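Local coordinates for protein 2-oxoglutarate dehydrogenase E3 component (Thermus thermophilus, PDB 2YQU) that probably oxidises protein-bound dihydrolipoyl groups with NAD(+) as electron acceptor, using a bound FAD and a redox-active disulfide, at residues 33-36 with 41-44; 139-144 with 154-159; 82-87 with 160-165; 15-20 with 102-107. All coordinates share one frame; numbering follows the deposited sequence.

Contact 1: 33-36 with 41-44; sequences EKAL and LRVG. With FAD (flavin-adenine dinucleotide), chain D.
Glu-33 lies over one face of the Arg-42 guanidinium, its CG 3.7 Å from CZ and above the centre of the group. This is the tight half of the contact: next to it, Ala-35 O meets the aliphatic Arg-42 CD at 3.5 Å. The chain extends through CD and then bends (chi3 -77°), a turn that carries the guanidinium to the adenosine ribose of FAD. There NH2 donates a hydrogen bond of 2.9 Å to FAD O3B, with an angle of 156° at the hydrogen. A water completes the grip, accepting from Arg-42 NE at 3.0 Å and donating both to Ala-35 O, at 2.7 Å, and to the same ribose oxygen.

The looser side belongs to the Glu-33 carboxylate, whose OE1 stays 4.7 Å from Arg-42 NH1, too far for an ion pair, and to exposed Lys-34, which leads away. The side chain of Leu-36 starts away from segment 41-44 and packs on Glu-96 and Phe-99 of helix 77-102. Shortening Arg-42 to an alanine is likely to leave FAD O3B without its guanidinium donor and the water without its NE partner, and to open a gap beside Glu-33.

Helix 38-43 also carries Cys-40 of the redox-active disulfide. The chemistry therefore implies that one arginine, held by van der Waals cover from Glu-33 and by a water rather than by a salt bridge, ties this helix to the adenosine half of the cofactor, with Glu-33's charge probably tuning it only from a distance.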
# COMPACT_ATOMS: atom_id res chain seq x y z
N GLU A 33 30.10 -3.80 16.22
CA GLU A 33 30.28 -3.97 14.78
C GLU A 33 30.66 -2.66 14.11
O GLU A 33 30.27 -1.58 14.56
CB GLU A 33 29.00 -4.54 14.14
CG GLU A 33 28.53 -5.86 14.74
CD GLU A 33 29.58 -6.95 14.67
OE1 GLU A 33 30.19 -7.12 13.59
OE2 GLU A 33 29.79 -7.64 15.69
N LYS A 34 31.41 -2.74 13.01
CA LYS A 34 31.91 -1.53 12.35
C LYS A 34 30.80 -0.61 11.85
O LYS A 34 30.85 0.59 12.06
CB LYS A 34 32.84 -1.92 11.19
CG LYS A 34 33.26 -0.76 10.29
CD LYS A 34 34.47 -1.16 9.45
CE LYS A 34 34.67 -0.25 8.25
NZ LYS A 34 36.10 0.15 8.09
N ALA A 35 29.80 -1.18 11.17
CA ALA A 35 28.70 -0.41 10.61
C ALA A 35 27.55 -0.30 11.60
O ALA A 35 27.31 -1.22 12.39
CB ALA A 35 28.21 -1.03 9.32
N LEU A 36 26.85 0.82 11.56
CA LEU A 36 25.69 1.06 12.41
C LEU A 36 24.47 0.45 11.74
O LEU A 36 24.51 0.08 10.57
CB LEU A 36 25.49 2.56 12.60
CG LEU A 36 26.69 3.31 13.19
CD1 LEU A 36 26.45 4.82 13.20
CD2 LEU A 36 26.99 2.80 14.59
N LEU A 41 19.71 -3.69 9.68
CA LEU A 41 20.33 -3.04 8.53
C LEU A 41 21.43 -3.90 7.89
O LEU A 41 21.52 -3.98 6.68
CB LEU A 41 20.90 -1.68 8.95
CG LEU A 41 20.85 -0.60 7.88
CD1 LEU A 41 21.28 0.72 8.47
CD2 LEU A 41 21.70 -0.97 6.68
N ARG A 42 22.25 -4.53 8.73
CA ARG A 42 23.45 -5.21 8.26
C ARG A 42 23.18 -6.59 7.66
O ARG A 42 23.72 -6.93 6.60
CB ARG A 42 24.46 -5.35 9.40
CG ARG A 42 24.98 -4.04 9.96
CD ARG A 42 26.07 -4.23 11.03
NE ARG A 42 25.52 -4.64 12.33
CZ ARG A 42 25.39 -5.90 12.76
NH1 ARG A 42 25.76 -6.93 12.00
NH2 ARG A 42 24.88 -6.13 13.95
N VAL A 43 22.35 -7.37 8.36
CA VAL A 43 22.15 -8.79 8.03
C VAL A 43 20.69 -9.24 8.21
O VAL A 43 20.43 -10.43 8.39
CB VAL A 43 23.05 -9.69 8.91
CG1 VAL A 43 24.52 -9.38 8.65
CG2 VAL A 43 22.70 -9.53 10.39
N GLY A 44 19.75 -8.29 8.14
CA GLY A 44 18.37 -8.56 8.49
C GLY A 44 17.36 -8.00 7.49
O GLY A 44 17.38 -8.37 6.32
PA FAD D . 19.75 -5.27 16.79
O1A FAD D . 20.15 -6.70 16.77
O2A FAD D . 19.23 -4.77 15.44
O5B FAD D . 20.99 -4.39 17.29
C5B FAD D . 21.75 -4.82 18.39
C4B FAD D . 23.16 -4.30 18.20
O4B FAD D . 23.83 -4.36 19.44
C3B FAD D . 23.97 -5.15 17.22
O3B FAD D . 24.44 -4.34 16.16
C2B FAD D . 25.13 -5.68 18.04
O2B FAD D . 26.34 -5.69 17.32
C1B FAD D . 25.17 -4.72 19.22
N9A FAD D . 25.68 -5.23 20.49
C8A FAD D . 25.25 -6.32 21.21
N7A FAD D . 25.95 -6.39 22.35
C5A FAD D . 26.83 -5.36 22.38
C6A FAD D . 27.79 -4.96 23.30
N6A FAD D . 27.91 -5.52 24.50
N1A FAD D . 28.53 -3.84 23.01
C2A FAD D . 28.35 -3.11 21.86
N3A FAD D . 27.39 -3.51 20.95
C4A FAD D . 26.66 -4.62 21.22
N1 FAD D . 12.30 -7.17 11.57
C2 FAD D . 11.28 -6.44 11.00
O2 FAD D . 10.59 -5.67 11.68
N3 FAD D . 11.03 -6.55 9.66
C4 FAD D . 11.77 -7.40 8.88
O4 FAD D . 11.63 -7.32 7.67
C4X FAD D . 12.81 -8.15 9.43
N5 FAD D . 13.57 -9.01 8.65
C5X FAD D . 14.60 -9.74 9.24
C6 FAD D . 15.36 -10.60 8.44
C7 FAD D . 16.40 -11.34 9.02
C7M FAD D . 17.26 -12.19 8.12
C8 FAD D . 16.68 -11.22 10.38
C8M FAD D . 17.97 -11.74 10.96
C9 FAD D . 15.92 -10.35 11.17
C9A FAD D . 14.87 -9.62 10.60
N10 FAD D . 14.09 -8.76 11.39
C10 FAD D . 13.07 -8.03 10.79
C1' FAD D . 14.25 -8.67 12.88
C2' FAD D . 15.08 -7.43 13.21
O2' FAD D . 16.35 -7.50 12.59
C3' FAD D . 15.21 -7.19 14.71
O3' FAD D . 13.92 -7.22 15.31
C4' FAD D . 15.84 -5.83 14.99
O4' FAD D . 17.11 -5.75 14.40
C5' FAD D . 15.91 -5.58 16.51
O5' FAD D . 16.57 -4.36 16.76
P FAD D . 17.41 -4.16 18.11
O1P FAD D . 17.90 -2.74 18.17
O2P FAD D . 16.64 -4.64 19.33
O3P FAD D . 18.69 -5.13 18.00
O HOH W 1 25.40 -2.15 13.99

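Contact 2: 139-144 with 154-159; sequences SAPLIP and VVTSTE. With FAD (flavin-adenine dinucleotide), chain D.
Thr-156 meets Pro-141 and Ile-143 through its methyl and, on the proline, through CB as well; the apolar contact across the two segments is confined to these three side chains. CG2 rests 3.9 Å from Pro-141 CB and 4.1 Å from Ile-143 CD1, and the Thr-156 side chain crosses each of the other two at about a right angle. The methyl can face them because OG1 takes the position between backbone N and carbonyl carbon (chi1 66°), on its way to a polar partner of its own.

That partner is Glu-159. Its OE2 accepts twice, from Thr-156 N at 3.0 Å and from Thr-156 OG1 at 2.7 Å, the hydroxyl arriving on the syn side of the carboxylate. The return of a glutamate to the amide ahead of helix 157-160 resembles one half of a capping box.

In the fold, strand 139-141 pairs with strand 262-264, whereas strand 154-155 edges the parallel sheet of the NAD-binding domain. The contact thus lies on the way from one dinucleotide-binding domain to the other.

Cofactor contacts flank it. Ser-157 OG approaches the flavin methyl FAD C8M at 3.7 Å, and Ser-139 OG hydrogen-bonds to Arg-262 and to Asp-302, whose other carboxylate oxygen binds FAD.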
# COMPACT_ATOMS: atom_id res chain seq x y z
N SER A 139 19.42 -9.45 19.49
CA SER A 139 19.36 -10.91 19.56
C SER A 139 20.41 -11.56 18.67
O SER A 139 21.19 -10.88 18.01
CB SER A 139 17.97 -11.40 19.16
OG SER A 139 17.65 -10.98 17.86
N ALA A 140 20.43 -12.89 18.68
CA ALA A 140 21.32 -13.67 17.83
C ALA A 140 20.60 -14.94 17.41
O ALA A 140 19.66 -15.36 18.08
CB ALA A 140 22.60 -14.01 18.60
N PRO A 141 21.01 -15.56 16.31
CA PRO A 141 20.42 -16.84 15.93
C PRO A 141 20.49 -17.87 17.06
O PRO A 141 21.52 -17.99 17.72
CB PRO A 141 21.28 -17.28 14.75
CG PRO A 141 21.74 -16.02 14.16
CD PRO A 141 22.02 -15.12 15.33
N LEU A 142 19.38 -18.58 17.27
CA LEU A 142 19.32 -19.69 18.20
C LEU A 142 19.90 -20.91 17.50
O LEU A 142 19.40 -21.33 16.46
CB LEU A 142 17.88 -19.98 18.62
CG LEU A 142 17.65 -21.13 19.62
CD1 LEU A 142 18.02 -20.69 21.02
CD2 LEU A 142 16.21 -21.61 19.58
N ILE A 143 20.97 -21.44 18.06
CA ILE A 143 21.60 -22.63 17.52
C ILE A 143 21.50 -23.73 18.57
O ILE A 143 22.32 -23.78 19.49
CB ILE A 143 23.06 -22.35 17.14
CG1 ILE A 143 23.14 -21.21 16.11
CG2 ILE A 143 23.72 -23.63 16.58
CD1 ILE A 143 24.54 -20.90 15.63
N PRO A 144 20.51 -24.61 18.44
CA PRO A 144 20.40 -25.75 19.36
C PRO A 144 21.66 -26.62 19.29
O PRO A 144 22.31 -26.66 18.25
CB PRO A 144 19.18 -26.51 18.85
CG PRO A 144 18.40 -25.48 18.07
CD PRO A 144 19.42 -24.60 17.45
N VAL A 154 26.01 -25.82 6.79
CA VAL A 154 24.94 -25.59 7.75
C VAL A 154 25.10 -24.16 8.26
O VAL A 154 26.13 -23.82 8.84
CB VAL A 154 25.02 -26.58 8.93
CG1 VAL A 154 23.86 -26.37 9.89
CG2 VAL A 154 25.05 -28.01 8.42
N VAL A 155 24.07 -23.34 8.05
CA VAL A 155 24.20 -21.89 8.16
C VAL A 155 23.07 -21.23 8.94
O VAL A 155 22.04 -21.83 9.19
CB VAL A 155 24.23 -21.23 6.76
CG1 VAL A 155 25.34 -21.82 5.88
CG2 VAL A 155 22.87 -21.35 6.05
N THR A 156 23.31 -19.97 9.30
CA THR A 156 22.28 -19.08 9.84
C THR A 156 21.79 -18.15 8.74
O THR A 156 22.25 -18.20 7.60
CB THR A 156 22.82 -18.24 11.02
OG1 THR A 156 23.84 -17.33 10.56
CG2 THR A 156 23.49 -19.12 12.05
N SER A 157 20.87 -17.25 9.11
CA SER A 157 20.27 -16.35 8.14
C SER A 157 21.31 -15.48 7.44
O SER A 157 21.16 -15.15 6.29
CB SER A 157 19.20 -15.46 8.80
OG SER A 157 19.68 -14.88 9.99
N THR A 158 22.39 -15.14 8.15
CA THR A 158 23.40 -14.26 7.58
C THR A 158 24.04 -14.84 6.31
O THR A 158 24.20 -14.13 5.31
CB THR A 158 24.49 -13.98 8.62
OG1 THR A 158 23.92 -13.22 9.70
CG2 THR A 158 25.56 -13.07 8.06
N GLU A 159 24.40 -16.12 6.37
CA GLU A 159 25.06 -16.78 5.26
C GLU A 159 24.07 -17.10 4.15
O GLU A 159 24.42 -17.14 2.98
CB GLU A 159 25.74 -18.06 5.74
CG GLU A 159 26.91 -17.82 6.67
CD GLU A 159 26.52 -17.46 8.10
OE1 GLU A 159 27.20 -16.61 8.72
OE2 GLU A 159 25.55 -18.03 8.63
PA FAD D . 19.75 -5.27 16.79
O1A FAD D . 20.15 -6.70 16.77
O2A FAD D . 19.23 -4.77 15.44
O5B FAD D . 20.99 -4.39 17.29
C5B FAD D . 21.75 -4.82 18.39
C4B FAD D . 23.16 -4.30 18.20
O4B FAD D . 23.83 -4.36 19.44
C3B FAD D . 23.97 -5.15 17.22
O3B FAD D . 24.44 -4.34 16.16
C2B FAD D . 25.13 -5.68 18.04
O2B FAD D . 26.34 -5.69 17.32
C1B FAD D . 25.17 -4.72 19.22
N9A FAD D . 25.68 -5.23 20.49
C8A FAD D . 25.25 -6.32 21.21
N7A FAD D . 25.95 -6.39 22.35
C5A FAD D . 26.83 -5.36 22.38
C6A FAD D . 27.79 -4.96 23.30
N6A FAD D . 27.91 -5.52 24.50
N1A FAD D . 28.53 -3.84 23.01
C2A FAD D . 28.35 -3.11 21.86
N3A FAD D . 27.39 -3.51 20.95
C4A FAD D . 26.66 -4.62 21.22
N1 FAD D . 12.30 -7.17 11.57
C2 FAD D . 11.28 -6.44 11.00
O2 FAD D . 10.59 -5.67 11.68
N3 FAD D . 11.03 -6.55 9.66
C4 FAD D . 11.77 -7.40 8.88
O4 FAD D . 11.63 -7.32 7.67
C4X FAD D . 12.81 -8.15 9.43
N5 FAD D . 13.57 -9.01 8.65
C5X FAD D . 14.60 -9.74 9.24
C6 FAD D . 15.36 -10.60 8.44
C7 FAD D . 16.40 -11.34 9.02
C7M FAD D . 17.26 -12.19 8.12
C8 FAD D . 16.68 -11.22 10.38
C8M FAD D . 17.97 -11.74 10.96
C9 FAD D . 15.92 -10.35 11.17
C9A FAD D . 14.87 -9.62 10.60
N10 FAD D . 14.09 -8.76 11.39
C10 FAD D . 13.07 -8.03 10.79
C1' FAD D . 14.25 -8.67 12.88
C2' FAD D . 15.08 -7.43 13.21
O2' FAD D . 16.35 -7.50 12.59
C3' FAD D . 15.21 -7.19 14.71
O3' FAD D . 13.92 -7.22 15.31
C4' FAD D . 15.84 -5.83 14.99
O4' FAD D . 17.11 -5.75 14.40
C5' FAD D . 15.91 -5.58 16.51
O5' FAD D . 16.57 -4.36 16.76
P FAD D . 17.41 -4.16 18.11
O1P FAD D . 17.90 -2.74 18.17
O2P FAD D . 16.64 -4.64 19.33
O3P FAD D . 18.69 -5.13 18.00

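Contact 3: 82-87 with 160-165; sequences AHKDKV and ALSFPE
A buried lysine-to-carbonyl hydrogen bond, from Lys-84 to Leu-161, joins the long helix 77-102 of the FAD-binding part to the loop between helix 157-160 and strand 169-173. Lys-84 NZ lies 2.7 Å from Leu-161 O. The ammonium approaches well above the carbonyl plane, 61° out of it, with a C=O...N angle of 117°, so it does not follow a lone pair. The side chain leaves the helix extended, CG opposite the backbone N, and bends only at chi3 (67°). That bend draws CD and CE alongside the oxygen as well, each 3.6 Å from Leu-161 O.

Ser-162 OG comes equally near to Lys-84 NZ, but its angle is poor and it does not count as a bond.

Apolar side chains cover part of the pair. Lys-84 packs on Pro-47, while the Leu-161 side chain touches Leu-51 of helix 45-63 and Leu-182 of helix 177-188. On the same helical segment His-83 donates from NE2 to Ala-378 O of the second subunit. The arrangement belongs to the seam between the FAD- and NAD-binding domains of a pyridine nucleotide-disulfide oxidoreductase, with the Leu-161 side chain and the bound FAD about 5 Å apart between nearest atoms.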
# COMPACT_ATOMS: atom_id res chain seq x y z
N ALA A 82 25.08 -7.61 -5.62
CA ALA A 82 25.62 -6.26 -5.67
C ALA A 82 24.53 -5.25 -5.31
O ALA A 82 24.80 -4.29 -4.59
CB ALA A 82 26.20 -5.96 -7.05
N HIS A 83 23.32 -5.47 -5.79
CA HIS A 83 22.19 -4.60 -5.45
C HIS A 83 21.95 -4.66 -3.94
O HIS A 83 21.78 -3.63 -3.29
CB HIS A 83 20.92 -5.01 -6.21
CG HIS A 83 19.69 -4.31 -5.73
ND1 HIS A 83 19.48 -2.96 -5.94
CD2 HIS A 83 18.64 -4.75 -5.01
CE1 HIS A 83 18.33 -2.61 -5.39
NE2 HIS A 83 17.80 -3.68 -4.81
N LYS A 84 21.93 -5.87 -3.39
CA LYS A 84 21.71 -6.09 -1.96
C LYS A 84 22.73 -5.29 -1.17
O LYS A 84 22.38 -4.54 -0.25
CB LYS A 84 21.85 -7.57 -1.63
CG LYS A 84 21.64 -7.93 -0.15
CD LYS A 84 22.13 -9.35 0.16
CE LYS A 84 23.65 -9.48 0.04
NZ LYS A 84 24.18 -10.71 0.67
N ASP A 85 24.00 -5.43 -1.54
CA ASP A 85 25.09 -4.78 -0.81
C ASP A 85 25.01 -3.26 -0.90
O ASP A 85 25.31 -2.58 0.07
CB ASP A 85 26.45 -5.23 -1.36
CG ASP A 85 26.79 -6.65 -0.97
OD1 ASP A 85 27.64 -7.26 -1.67
OD2 ASP A 85 26.29 -7.25 0.01
N LYS A 86 24.62 -2.75 -2.06
CA LYS A 86 24.51 -1.32 -2.30
C LYS A 86 23.37 -0.71 -1.47
O LYS A 86 23.51 0.39 -0.93
CB LYS A 86 24.25 -1.06 -3.79
CG LYS A 86 24.25 0.39 -4.20
CD LYS A 86 24.26 0.50 -5.72
CE LYS A 86 24.23 1.94 -6.19
NZ LYS A 86 24.58 2.03 -7.63
N VAL A 87 22.26 -1.43 -1.36
CA VAL A 87 21.14 -0.98 -0.54
C VAL A 87 21.58 -0.91 0.92
O VAL A 87 21.28 0.06 1.62
CB VAL A 87 19.92 -1.91 -0.68
CG1 VAL A 87 18.83 -1.51 0.31
CG2 VAL A 87 19.37 -1.91 -2.10
N ALA A 160 22.81 -17.29 4.54
CA ALA A 160 21.74 -17.55 3.58
C ALA A 160 21.40 -16.33 2.73
O ALA A 160 20.74 -16.46 1.71
CB ALA A 160 20.51 -18.07 4.28
N LEU A 161 21.83 -15.15 3.15
CA LEU A 161 21.69 -13.93 2.34
C LEU A 161 22.74 -13.83 1.23
O LEU A 161 22.63 -12.95 0.37
CB LEU A 161 21.80 -12.70 3.23
CG LEU A 161 20.70 -12.51 4.27
CD1 LEU A 161 21.17 -11.55 5.36
CD2 LEU A 161 19.43 -12.00 3.59
N SER A 162 23.73 -14.72 1.25
CA SER A 162 24.94 -14.58 0.45
C SER A 162 25.47 -15.91 -0.10
O SER A 162 26.68 -16.05 -0.28
CB SER A 162 26.05 -13.94 1.29
OG SER A 162 25.63 -12.70 1.84
N PHE A 163 24.61 -16.88 -0.35
CA PHE A 163 25.07 -18.13 -0.95
C PHE A 163 25.83 -17.79 -2.25
O PHE A 163 25.35 -16.98 -3.05
CB PHE A 163 23.92 -19.10 -1.27
CG PHE A 163 23.29 -19.74 -0.05
CD1 PHE A 163 21.91 -19.92 -0.00
CD2 PHE A 163 24.05 -20.21 1.01
CE1 PHE A 163 21.30 -20.52 1.09
CE2 PHE A 163 23.45 -20.81 2.11
CZ PHE A 163 22.07 -20.98 2.15
N PRO A 164 27.00 -18.40 -2.45
CA PRO A 164 27.81 -18.15 -3.66
C PRO A 164 27.25 -18.75 -4.96
O PRO A 164 27.72 -18.40 -6.05
CB PRO A 164 29.17 -18.78 -3.30
CG PRO A 164 28.86 -19.82 -2.26
CD PRO A 164 27.65 -19.35 -1.53
N GLU A 165 26.27 -19.64 -4.84
CA GLU A 165 25.46 -20.10 -5.97
C GLU A 165 24.09 -20.53 -5.44
O GLU A 165 23.90 -20.67 -4.24
CB GLU A 165 26.14 -21.26 -6.71
CG GLU A 165 26.27 -22.56 -5.92
CD GLU A 165 27.38 -22.54 -4.88
OE1 GLU A 165 27.11 -22.93 -3.73
OE2 GLU A 165 28.53 -22.16 -5.21

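Contact 4: 15-20 with 102-107; sequences VAAIRA and NGIARH
Ile-104 sets its CD1 methyl against the backbone of helix 11-22, 3.5 Å from Ala-17 O and 3.7 Å from Ile-18 N. The same methyl touches Ala-17 CB at 3.9 Å and Ile-18 CG1 at 4.1 Å, so one carbon fills the angle between two successive helix residues. The small side chain of Ala-17 lets it reach the peptide group itself. CG1 of Ile-104 sits beside its own backbone N (chi1 -69°), and with the chain extended at the next bond CD1 reaches the helix.

Ile-18 serves a second partner from its other branch: CG2 packs against the amide of Asn-102, 3.7 Å from ND2, the two side chains crossing at about a right angle. The amide's polar need is met elsewhere, as ND2 bonds to Leu-98 O in helix 77-102. Gly-103 then closes that helix in a Schellman motif, its positive phi of 71° turning the chain into strand 105-108, the outer strand of the parallel FAD-domain sheet. Val-29 of the adjacent strand touches both Ala-17 and Ile-104, and Ile-453 of the second subunit packs on Ile-18.

With an alanine here instead of Ile-18, the Asn-102 amide would probably lose its methyl neighbour and a gap would open beside Ile-104 CD1. Across these two segments, then, the Rossmann-type helix meets the strand and its preceding turn through apolar packing, with the one amide at the border bonded back into its own helix.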
# COMPACT_ATOMS: atom_id res chain seq x y z
N VAL A 15 17.69 4.71 16.80
CA VAL A 15 16.54 5.61 16.82
C VAL A 15 16.36 6.27 18.18
O VAL A 15 16.04 7.47 18.27
CB VAL A 15 15.25 4.90 16.37
CG1 VAL A 15 14.04 5.80 16.58
CG2 VAL A 15 15.38 4.49 14.91
N ALA A 16 16.58 5.51 19.25
CA ALA A 16 16.55 6.08 20.59
C ALA A 16 17.55 7.23 20.69
O ALA A 16 17.24 8.29 21.24
CB ALA A 16 16.86 5.04 21.62
N ALA A 17 18.75 7.02 20.14
CA ALA A 17 19.83 8.01 20.23
C ALA A 17 19.45 9.30 19.52
O ALA A 17 19.62 10.38 20.09
CB ALA A 17 21.14 7.44 19.67
N ILE A 18 18.87 9.20 18.31
CA ILE A 18 18.43 10.38 17.56
C ILE A 18 17.30 11.11 18.30
O ILE A 18 17.34 12.32 18.45
CB ILE A 18 17.97 10.00 16.11
CG1 ILE A 18 19.15 9.47 15.29
CG2 ILE A 18 17.33 11.20 15.42
CD1 ILE A 18 18.72 8.73 14.03
N ARG A 19 16.31 10.37 18.80
CA ARG A 19 15.24 10.99 19.56
C ARG A 19 15.75 11.68 20.83
O ARG A 19 15.31 12.79 21.16
CB ARG A 19 14.17 9.96 19.94
CG ARG A 19 12.93 10.57 20.57
CD ARG A 19 12.16 11.50 19.64
NE ARG A 19 11.09 12.19 20.36
CZ ARG A 19 10.77 13.47 20.24
NH1 ARG A 19 11.44 14.28 19.42
NH2 ARG A 19 9.77 13.96 20.95
N ALA A 20 16.68 11.03 21.52
CA ALA A 20 17.28 11.58 22.72
C ALA A 20 17.99 12.91 22.42
O ALA A 20 17.82 13.89 23.15
CB ALA A 20 18.26 10.58 23.34
N ASN A 102 23.01 14.89 14.34
CA ASN A 102 22.37 15.05 15.65
C ASN A 102 23.37 15.15 16.81
O ASN A 102 22.96 15.25 17.97
CB ASN A 102 21.40 13.88 15.90
CG ASN A 102 20.10 14.04 15.13
OD1 ASN A 102 19.23 14.82 15.53
ND2 ASN A 102 19.96 13.32 14.02
N GLY A 103 24.66 15.13 16.49
CA GLY A 103 25.71 15.33 17.49
C GLY A 103 25.88 14.17 18.45
O GLY A 103 26.25 14.36 19.62
N ILE A 104 25.61 12.97 17.96
CA ILE A 104 25.71 11.75 18.75
C ILE A 104 27.13 11.20 18.63
O ILE A 104 27.64 11.00 17.52
CB ILE A 104 24.67 10.74 18.25
CG1 ILE A 104 23.26 11.25 18.59
CG2 ILE A 104 24.90 9.35 18.85
CD1 ILE A 104 22.18 10.64 17.73
N ALA A 105 27.76 10.99 19.78
CA ALA A 105 29.10 10.42 19.84
C ALA A 105 29.00 8.91 19.68
O ALA A 105 28.09 8.28 20.22
CB ALA A 105 29.75 10.76 21.15
N ARG A 106 29.94 8.34 18.94
CA ARG A 106 29.95 6.91 18.69
C ARG A 106 31.27 6.29 19.14
O ARG A 106 32.34 6.84 18.88
CB ARG A 106 29.70 6.64 17.21
CG ARG A 106 29.51 5.17 16.87
CD ARG A 106 30.76 4.51 16.36
NE ARG A 106 30.72 3.05 16.47
CZ ARG A 106 30.64 2.21 15.45
NH1 ARG A 106 30.57 2.63 14.20
NH2 ARG A 106 30.64 0.91 15.69
N HIS A 107 31.18 5.15 19.81
CA HIS A 107 32.34 4.37 20.25
C HIS A 107 32.25 2.99 19.62
O HIS A 107 31.18 2.39 19.59
CB HIS A 107 32.33 4.22 21.77
CG HIS A 107 32.26 5.52 22.51
ND1 HIS A 107 33.36 6.08 23.12
CD2 HIS A 107 31.23 6.37 22.73
CE1 HIS A 107 33.01 7.22 23.69
NE2 HIS A 107 31.73 7.42 23.46

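Read from the N terminus, helix 11-22 opens contact 4, which closes only at 102-107 and brings helix, turn and edge strand of the FAD domain together. Contact 1 closes its short loop at 41-44, nested inside that span; the two also touch, since Arg-106 probably hydrogen-bonds to Glu-33 O and Lys-34 O. Contact 3 opens at 82-87, before contact 4 has closed, so these two cross; it ties helix 77-102 of the FAD domain to the loop before strand 169-173 of the NAD domain. Nested within it, contact 2 joins the end of strand 139-141 to the edge of the NAD-domain sheet. Val-43 packs on Thr-158 and Leu-161, linking contact 1 to contacts 2 and 3.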